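Local coordinates for protein KLLA0C04147p (Kluyveromyces lactis, PDB 5WVR) that binds cholesterol in the oxysterol-binding domain captured here, the C-terminal piece of a longer protein, and probably transfers sterols, at residues E166-S171 with K181-W186; Y201-P206 with G224-V229. One frame throughout, in Å; residues are numbered along the deposited sequence.

Contact 1. Residues E166-S171 with K181-W186; sequences ESFVDS and KHLGLW. With CLR (cholesterol), chain B.
V169 and H182 form a non-hydrogen-bonded pair in an antiparallel beta hairpin of the oxysterol-binding domain, their side chains leaving the strands together on one face. Here the contact is tight and faces the sterol. V169 CG2 lies 3.6 Å from H182 ND1, obliquely to the imidazole. CG of H182 is anti to the carbonyl carbon (chi1 -62°), a setting that carries the ring out to cholesterol, where H182 CE1 meets C6 edge-on at 3.5 Å. Water 3 bridges H182 ND1 and S167 OG, and N208 OD1 takes up NE2, so both ends of the ring are held.

D170 and K181 exchange backbone bonds, and L183 N gives a nearly straight one to F168 O (2.9 Å, 174°). Beyond it the direct pairing lapses. Water 1 enters, accepting from G184 N and, at longer range, F168 N while donating to E166 O. G184 CA comes within 3.4 Å of that same oxygen in a CA-H...O contact, where a side chain would collide with it. The indole of W186 turns a face to the E166 backbone: E166 N lies over it, offset toward the rim, and E166 O stands 3.3 Å from W186 CZ2.

The side bearing D170, K181 and L183 is more open to solvent. Its one close packing is a CH-pi contact: L183 CD1 sits over the centre of the F168 ring, 3.9 Å from its centroid and 7° off the normal, and also brushes D170 CB. K181 turns its ammonium away to D179. E166 OE1 is hydrogen-bonded to W413 NE1, while OE2 receives a bond from water 2, which also accepts from L185 N. With both nitrogens of H182 given polar partners, water 3 and N208, it is the carbon CE1 that meets the hydrocarbon rings of the sterol.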
loop_
_atom_site.group_PDB
_atom_site.type_symbol
_atom_site.label_atom_id
_atom_site.label_comp_id
_atom_site.label_asym_id
_atom_site.label_seq_id
_atom_site.Cartn_x
_atom_site.Cartn_y
_atom_site.Cartn_z
ATOM N N GLU A 166 -6.724 -4.505 -5.504
ATOM C CA GLU A 166 -7.898 -4.183 -4.728
ATOM C C GLU A 166 -7.530 -4.292 -3.261
ATOM O O GLU A 166 -6.980 -5.315 -2.844
ATOM C CB GLU A 166 -9.029 -5.154 -5.067
ATOM C CG GLU A 166 -10.281 -4.904 -4.313
ATOM C CD GLU A 166 -11.325 -5.984 -4.535
ATOM O OE1 GLU A 166 -12.447 -5.653 -4.973
ATOM O OE2 GLU A 166 -11.028 -7.163 -4.248
ATOM N N SER A 167 -7.828 -3.250 -2.481
ATOM C CA SER A 167 -7.638 -3.289 -1.032
ATOM C C SER A 167 -8.994 -3.534 -0.372
ATOM O O SER A 167 -9.804 -2.613 -0.215
ATOM C CB SER A 167 -6.990 -2.012 -0.510
ATOM O OG SER A 167 -6.810 -2.106 0.900
ATOM N N PHE A 168 -9.226 -4.784 0.025
ATOM C CA PHE A 168 -10.452 -5.248 0.682
ATOM C C PHE A 168 -9.991 -5.884 1.997
ATOM O O PHE A 168 -9.614 -7.061 2.051
ATOM C CB PHE A 168 -11.233 -6.239 -0.251
ATOM C CG PHE A 168 -12.552 -6.723 0.295
ATOM C CD1 PHE A 168 -13.047 -6.282 1.519
ATOM C CD2 PHE A 168 -13.319 -7.627 -0.447
ATOM C CE1 PHE A 168 -14.265 -6.752 2.001
ATOM C CE2 PHE A 168 -14.543 -8.096 0.028
ATOM C CZ PHE A 168 -15.006 -7.664 1.252
ATOM N N VAL A 169 -9.985 -5.080 3.053
ATOM C CA VAL A 169 -9.480 -5.495 4.356
ATOM C C VAL A 169 -10.657 -5.909 5.219
ATOM O O VAL A 169 -11.569 -5.106 5.469
ATOM C CB VAL A 169 -8.693 -4.369 5.035
ATOM C CG1 VAL A 169 -8.263 -4.809 6.424
ATOM C CG2 VAL A 169 -7.508 -3.965 4.175
ATOM N N ASP A 170 -10.612 -7.147 5.700
ATOM C CA ASP A 170 -11.664 -7.740 6.514
ATOM C C ASP A 170 -11.103 -7.896 7.919
ATOM O O ASP A 170 -10.107 -8.595 8.094
ATOM C CB ASP A 170 -12.076 -9.086 5.921
ATOM C CG ASP A 170 -13.370 -9.620 6.497
ATOM O OD1 ASP A 170 -14.299 -8.823 6.761
ATOM O OD2 ASP A 170 -13.437 -10.852 6.694
ATOM N N SER A 171 -11.701 -7.219 8.907
ATOM C CA SER A 171 -11.113 -7.149 10.248
ATOM C C SER A 171 -12.065 -7.648 11.332
ATOM O O SER A 171 -13.289 -7.612 11.184
ATOM C CB SER A 171 -10.676 -5.721 10.595
ATOM O OG SER A 171 -11.769 -4.908 10.982
ATOM N N LYS A 181 -7.419 -9.394 7.517
ATOM C CA LYS A 181 -7.118 -10.200 6.337
ATOM C C LYS A 181 -7.308 -9.370 5.071
ATOM O O LYS A 181 -8.236 -8.555 4.976
ATOM C CB LYS A 181 -7.997 -11.465 6.279
ATOM C CG LYS A 181 -7.863 -12.359 7.533
ATOM C CD LYS A 181 -8.786 -13.561 7.495
ATOM C CE LYS A 181 -8.126 -14.779 8.173
ATOM N NZ LYS A 181 -7.871 -14.563 9.631
ATOM N N HIS A 182 -6.423 -9.573 4.096
ATOM C CA HIS A 182 -6.421 -8.782 2.871
ATOM C C HIS A 182 -6.915 -9.678 1.744
ATOM O O HIS A 182 -6.209 -10.584 1.294
ATOM C CB HIS A 182 -5.039 -8.181 2.620
ATOM C CG HIS A 182 -4.605 -7.249 3.713
ATOM N ND1 HIS A 182 -4.475 -5.889 3.535
ATOM C CD2 HIS A 182 -4.319 -7.484 5.016
ATOM C CE1 HIS A 182 -4.103 -5.329 4.673
ATOM N NE2 HIS A 182 -4.020 -6.275 5.593
ATOM N N LEU A 183 -8.146 -9.433 1.319
ATOM C CA LEU A 183 -8.855 -10.340 0.439
ATOM C C LEU A 183 -8.577 -10.096 -1.037
ATOM O O LEU A 183 -8.819 -10.993 -1.845
ATOM C CB LEU A 183 -10.360 -10.227 0.699
ATOM C CG LEU A 183 -10.758 -10.458 2.156
ATOM C CD1 LEU A 183 -12.259 -10.473 2.299
ATOM C CD2 LEU A 183 -10.157 -11.729 2.712
ATOM N N GLY A 184 -8.070 -8.913 -1.418
ATOM C CA GLY A 184 -7.903 -8.618 -2.828
ATOM C C GLY A 184 -6.608 -9.188 -3.415
ATOM O O GLY A 184 -5.635 -9.465 -2.717
ATOM N N LEU A 185 -6.609 -9.353 -4.733
ATOM C CA LEU A 185 -5.440 -9.808 -5.484
ATOM C C LEU A 185 -4.607 -8.615 -5.949
ATOM O O LEU A 185 -5.146 -7.555 -6.298
ATOM C CB LEU A 185 -5.885 -10.630 -6.701
ATOM C CG LEU A 185 -4.834 -11.407 -7.496
ATOM C CD1 LEU A 185 -4.270 -12.515 -6.656
ATOM C CD2 LEU A 185 -5.451 -11.966 -8.771
ATOM N N TRP A 186 -3.285 -8.792 -5.960
ATOM C CA TRP A 186 -2.374 -7.725 -6.359
ATOM C C TRP A 186 -1.594 -8.111 -7.613
ATOM O O TRP A 186 -1.119 -9.241 -7.747
ATOM C CB TRP A 186 -1.442 -7.342 -5.197
ATOM C CG TRP A 186 -2.273 -6.725 -4.103
ATOM C CD1 TRP A 186 -2.891 -7.382 -3.091
ATOM C CD2 TRP A 186 -2.658 -5.343 -3.981
ATOM N NE1 TRP A 186 -3.602 -6.497 -2.311
ATOM C CE2 TRP A 186 -3.475 -5.238 -2.837
ATOM C CE3 TRP A 186 -2.357 -4.182 -4.703
ATOM C CZ2 TRP A 186 -4.004 -4.025 -2.404
ATOM C CZ3 TRP A 186 -2.899 -2.963 -4.271
ATOM C CH2 TRP A 186 -3.717 -2.906 -3.144
HETATM C C1 CLR B . -0.614 -3.121 5.923
HETATM C C2 CLR B . -0.022 -3.108 4.509
HETATM C C3 CLR B . -1.121 -3.291 3.460
HETATM C C4 CLR B . -2.123 -2.138 3.569
HETATM C C5 CLR B . -2.643 -2.013 5.003
HETATM C C6 CLR B . -4.013 -1.922 5.223
HETATM C C7 CLR B . -4.644 -1.837 6.458
HETATM C C8 CLR B . -3.682 -1.489 7.600
HETATM C C9 CLR B . -2.375 -2.289 7.497
HETATM C C10 CLR B . -1.650 -2.018 6.172
HETATM C C11 CLR B . -1.482 -2.065 8.725
HETATM C C12 CLR B . -2.217 -2.284 10.055
HETATM C C13 CLR B . -3.469 -1.405 10.131
HETATM C C14 CLR B . -4.353 -1.786 8.943
HETATM C C15 CLR B . -5.636 -1.016 9.248
HETATM C C16 CLR B . -5.842 -1.397 10.717
HETATM C C17 CLR B . -4.453 -1.777 11.245
HETATM C C18 CLR B . -3.116 0.089 10.136
HETATM C C19 CLR B . -0.961 -0.649 6.202
HETATM C C20 CLR B . -4.173 -1.173 12.627
HETATM C C21 CLR B . -2.850 -1.706 13.180
HETATM C C22 CLR B . -5.317 -1.508 13.591
HETATM C C23 CLR B . -5.522 -0.450 14.678
HETATM C C24 CLR B . -6.869 -0.606 15.390
HETATM C C25 CLR B . -7.100 0.450 16.478
HETATM C C26 CLR B . -6.145 0.257 17.658
HETATM C C27 CLR B . -8.551 0.452 16.964
HETATM O O1 CLR B . -0.543 -3.297 2.151
HETATM O O HOH W 1 -6.530 -6.657 -0.299
HETATM O O HOH W 2 -9.313 -8.416 -6.280
HETATM O O HOH W 3 -4.800 -4.390 1.024
#

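Contact 2. Residues Y201-P206 with G224-V229; sequences YTYKKP and GDVKIV. With CLR (cholesterol), chain B.
Y203 and I228 run next to each other off their strands in the beta hairpin made by strands 199-211 and 219-230 of the oxysterol-binding domain. I228 CG1 packs 3.6 Å from Y203 CB and reaches the ring obliquely. The Y203 ring leaves CB between the backbone N and the carbonyl carbon (chi1 68°), and it goes on to touch T106 of helix 95-108. I228 CG2, the other branch, meets Y201 CB at 3.9 Å, the two side chains crossing at a slant; Y201 and I228 also touch that helix, at R98 and V102 and at A103 respectively. I228 is thus clasped by two tyrosines, one for each of its branches.

T202 and V229 are a hydrogen-bonded pair whose side chains stand on the other face. T202 N bonds to V229 O and V229 N to T202 O. V229 CG2 approaches T202 OG1 to 3.5 Å, while that hydroxyl's polar partner is H231 NE2.

Toward P206 no direct backbone bond joins the two segments, and V226 packs there: its CG2 lies 3.8 Å from P206 CD and its CG1 3.3 Å from K204 O. K205 points away from strand 219-230 and runs extended into the sterol pocket, where NZ donates to cholesterol O1 at 2.8 Å. The same ammonium makes a salt bridge with D79 and a cation-pi contact with W186. Putting a leucine here would probably leave the sterol hydroxyl without this donor and the D79 carboxylate without its countercharge.

Between the two backbones, water 4 takes the place of a direct bond, accepting from K204 N at 2.9 Å and from K227 N at 2.8 Å.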
loop_
_atom_site.group_PDB
_atom_site.type_symbol
_atom_site.label_atom_id
_atom_site.label_comp_id
_atom_site.label_asym_id
_atom_site.label_seq_id
_atom_site.Cartn_x
_atom_site.Cartn_y
_atom_site.Cartn_z
ATOM N N TYR A 201 3.150 -10.695 -12.371
ATOM C CA TYR A 201 3.178 -11.361 -11.075
ATOM C C TYR A 201 1.890 -11.071 -10.317
ATOM O O TYR A 201 1.400 -9.940 -10.320
ATOM C CB TYR A 201 4.346 -10.874 -10.225
ATOM C CG TYR A 201 5.703 -11.045 -10.850
ATOM C CD1 TYR A 201 6.258 -10.046 -11.658
ATOM C CD2 TYR A 201 6.441 -12.199 -10.623
ATOM C CE1 TYR A 201 7.517 -10.190 -12.227
ATOM C CE2 TYR A 201 7.698 -12.366 -11.186
ATOM C CZ TYR A 201 8.237 -11.362 -11.984
ATOM O OH TYR A 201 9.489 -11.559 -12.525
ATOM N N THR A 202 1.352 -12.076 -9.646
ATOM C CA THR A 202 0.246 -11.853 -8.739
ATOM C C THR A 202 0.541 -12.506 -7.395
ATOM O O THR A 202 1.284 -13.495 -7.314
ATOM C CB THR A 202 -1.091 -12.379 -9.319
ATOM O OG1 THR A 202 -1.002 -13.780 -9.573
ATOM C CG2 THR A 202 -1.419 -11.666 -10.609
ATOM N N TYR A 203 -0.039 -11.918 -6.340
ATOM C CA TYR A 203 0.074 -12.401 -4.973
ATOM C C TYR A 203 -1.027 -11.748 -4.156
ATOM O O TYR A 203 -1.690 -10.805 -4.602
ATOM C CB TYR A 203 1.444 -12.092 -4.361
ATOM C CG TYR A 203 1.674 -10.609 -4.121
ATOM C CD1 TYR A 203 2.087 -9.776 -5.154
ATOM C CD2 TYR A 203 1.464 -10.043 -2.858
ATOM C CE1 TYR A 203 2.277 -8.417 -4.938
ATOM C CE2 TYR A 203 1.657 -8.685 -2.631
ATOM C CZ TYR A 203 2.068 -7.885 -3.679
ATOM O OH TYR A 203 2.273 -6.553 -3.478
ATOM N N LYS A 204 -1.227 -12.292 -2.964
ATOM C CA LYS A 204 -2.053 -11.672 -1.949
ATOM C C LYS A 204 -1.179 -11.307 -0.758
ATOM O O LYS A 204 -0.140 -11.926 -0.514
ATOM C CB LYS A 204 -3.216 -12.571 -1.500
ATOM C CG LYS A 204 -4.260 -12.768 -2.579
ATOM C CD LYS A 204 -5.579 -13.233 -2.003
ATOM C CE LYS A 204 -6.584 -13.499 -3.117
ATOM N NZ LYS A 204 -7.898 -13.969 -2.587
ATOM N N LYS A 205 -1.588 -10.251 -0.033
ATOM C CA LYS A 205 -0.805 -9.724 1.065
ATOM C C LYS A 205 -0.986 -10.617 2.287
ATOM O O LYS A 205 -1.986 -11.336 2.407
ATOM C CB LYS A 205 -1.243 -8.283 1.344
ATOM C CG LYS A 205 -0.927 -7.354 0.186
ATOM C CD LYS A 205 -1.388 -5.917 0.485
ATOM C CE LYS A 205 -0.750 -4.958 -0.504
ATOM N NZ LYS A 205 -1.399 -3.621 -0.459
ATOM N N PRO A 206 -0.020 -10.614 3.191
ATOM C CA PRO A 206 -0.173 -11.353 4.443
ATOM C C PRO A 206 -1.220 -10.714 5.329
ATOM O O PRO A 206 -1.684 -9.606 5.079
ATOM C CB PRO A 206 1.213 -11.243 5.094
ATOM C CG PRO A 206 1.740 -9.974 4.566
ATOM C CD PRO A 206 1.301 -9.986 3.115
ATOM N N GLY A 224 1.658 -14.930 8.122
ATOM C CA GLY A 224 0.987 -15.760 7.152
ATOM C C GLY A 224 1.877 -16.107 5.978
ATOM O O GLY A 224 3.054 -15.748 5.908
ATOM N N ASP A 225 1.281 -16.840 5.050
ATOM C CA ASP A 225 1.959 -17.343 3.876
ATOM C C ASP A 225 1.581 -16.471 2.696
ATOM O O ASP A 225 0.451 -15.968 2.610
ATOM C CB ASP A 225 1.580 -18.795 3.611
ATOM C CG ASP A 225 2.066 -19.719 4.707
ATOM O OD1 ASP A 225 3.227 -19.558 5.143
ATOM O OD2 ASP A 225 1.272 -20.581 5.154
ATOM N N VAL A 226 2.544 -16.275 1.807
ATOM C CA VAL A 226 2.349 -15.491 0.600
ATOM C C VAL A 226 2.895 -16.297 -0.569
ATOM O O VAL A 226 3.960 -16.906 -0.458
ATOM C CB VAL A 226 3.046 -14.123 0.706
ATOM C CG1 VAL A 226 2.837 -13.362 -0.575
ATOM C CG2 VAL A 226 2.515 -13.362 1.900
ATOM N N LYS A 227 2.153 -16.317 -1.677
ATOM C CA LYS A 227 2.569 -16.986 -2.902
ATOM C C LYS A 227 2.546 -15.974 -4.035
ATOM O O LYS A 227 1.494 -15.392 -4.326
ATOM C CB LYS A 227 1.655 -18.166 -3.224
ATOM C CG LYS A 227 2.352 -19.275 -4.024
ATOM C CD LYS A 227 1.402 -19.949 -5.000
ATOM C CE LYS A 227 2.135 -20.891 -5.916
ATOM N NZ LYS A 227 1.299 -22.083 -6.256
ATOM N N ILE A 228 3.704 -15.759 -4.661
ATOM C CA ILE A 228 3.831 -14.941 -5.863
ATOM C C ILE A 228 4.087 -15.887 -7.032
ATOM O O ILE A 228 4.896 -16.816 -6.927
ATOM C CB ILE A 228 4.953 -13.896 -5.722
ATOM C CG1 ILE A 228 4.850 -13.207 -4.359
ATOM C CG2 ILE A 228 4.915 -12.870 -6.875
ATOM C CD1 ILE A 228 6.041 -12.376 -4.041
ATOM N N VAL A 229 3.376 -15.675 -8.133
ATOM C CA VAL A 229 3.531 -16.490 -9.330
ATOM C C VAL A 229 3.765 -15.554 -10.508
ATOM O O VAL A 229 3.075 -14.530 -10.644
ATOM C CB VAL A 229 2.302 -17.393 -9.559
ATOM C CG1 VAL A 229 2.173 -18.427 -8.442
ATOM C CG2 VAL A 229 1.057 -16.565 -9.586
HETATM C C1 CLR B . -0.614 -3.121 5.923
HETATM C C2 CLR B . -0.022 -3.108 4.509
HETATM C C3 CLR B . -1.121 -3.291 3.460
HETATM C C4 CLR B . -2.123 -2.138 3.569
HETATM C C5 CLR B . -2.643 -2.013 5.003
HETATM C C6 CLR B . -4.013 -1.922 5.223
HETATM C C7 CLR B . -4.644 -1.837 6.458
HETATM C C8 CLR B . -3.682 -1.489 7.600
HETATM C C9 CLR B . -2.375 -2.289 7.497
HETATM C C10 CLR B . -1.650 -2.018 6.172
HETATM C C11 CLR B . -1.482 -2.065 8.725
HETATM C C12 CLR B . -2.217 -2.284 10.055
HETATM C C13 CLR B . -3.469 -1.405 10.131
HETATM C C14 CLR B . -4.353 -1.786 8.943
HETATM C C15 CLR B . -5.636 -1.016 9.248
HETATM C C16 CLR B . -5.842 -1.397 10.717
HETATM C C17 CLR B . -4.453 -1.777 11.245
HETATM C C18 CLR B . -3.116 0.089 10.136
HETATM C C19 CLR B . -0.961 -0.649 6.202
HETATM C C20 CLR B . -4.173 -1.173 12.627
HETATM C C21 CLR B . -2.850 -1.706 13.180
HETATM C C22 CLR B . -5.317 -1.508 13.591
HETATM C C23 CLR B . -5.522 -0.450 14.678
HETATM C C24 CLR B . -6.869 -0.606 15.390
HETATM C C25 CLR B . -7.100 0.450 16.478
HETATM C C26 CLR B . -6.145 0.257 17.658
HETATM C C27 CLR B . -8.551 0.452 16.964
HETATM O O1 CLR B . -0.543 -3.297 2.151
HETATM O O HOH W 4 -0.221 -14.787 -1.851
#

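From the N terminus, strand 161-173 runs out and strand 178-190 returns, so contact 1 closes a short hairpin. The chain then turns into strand 199-211, and contact 2 closes the next, longer hairpin with strand 219-230. The two are in series, neither nested nor crossed. They meet through neighbouring strands 178-190 and 199-211: W186 N is probably bonded to Y203 O and K204 NZ to L183 O. Four consecutive antiparallel strands are thereby joined side by side. Both contacts touch the same cholesterol, contact 1 beside its ring system and contact 2 at its hydroxyl, and contact 2 also ties the strands to helix 95-108.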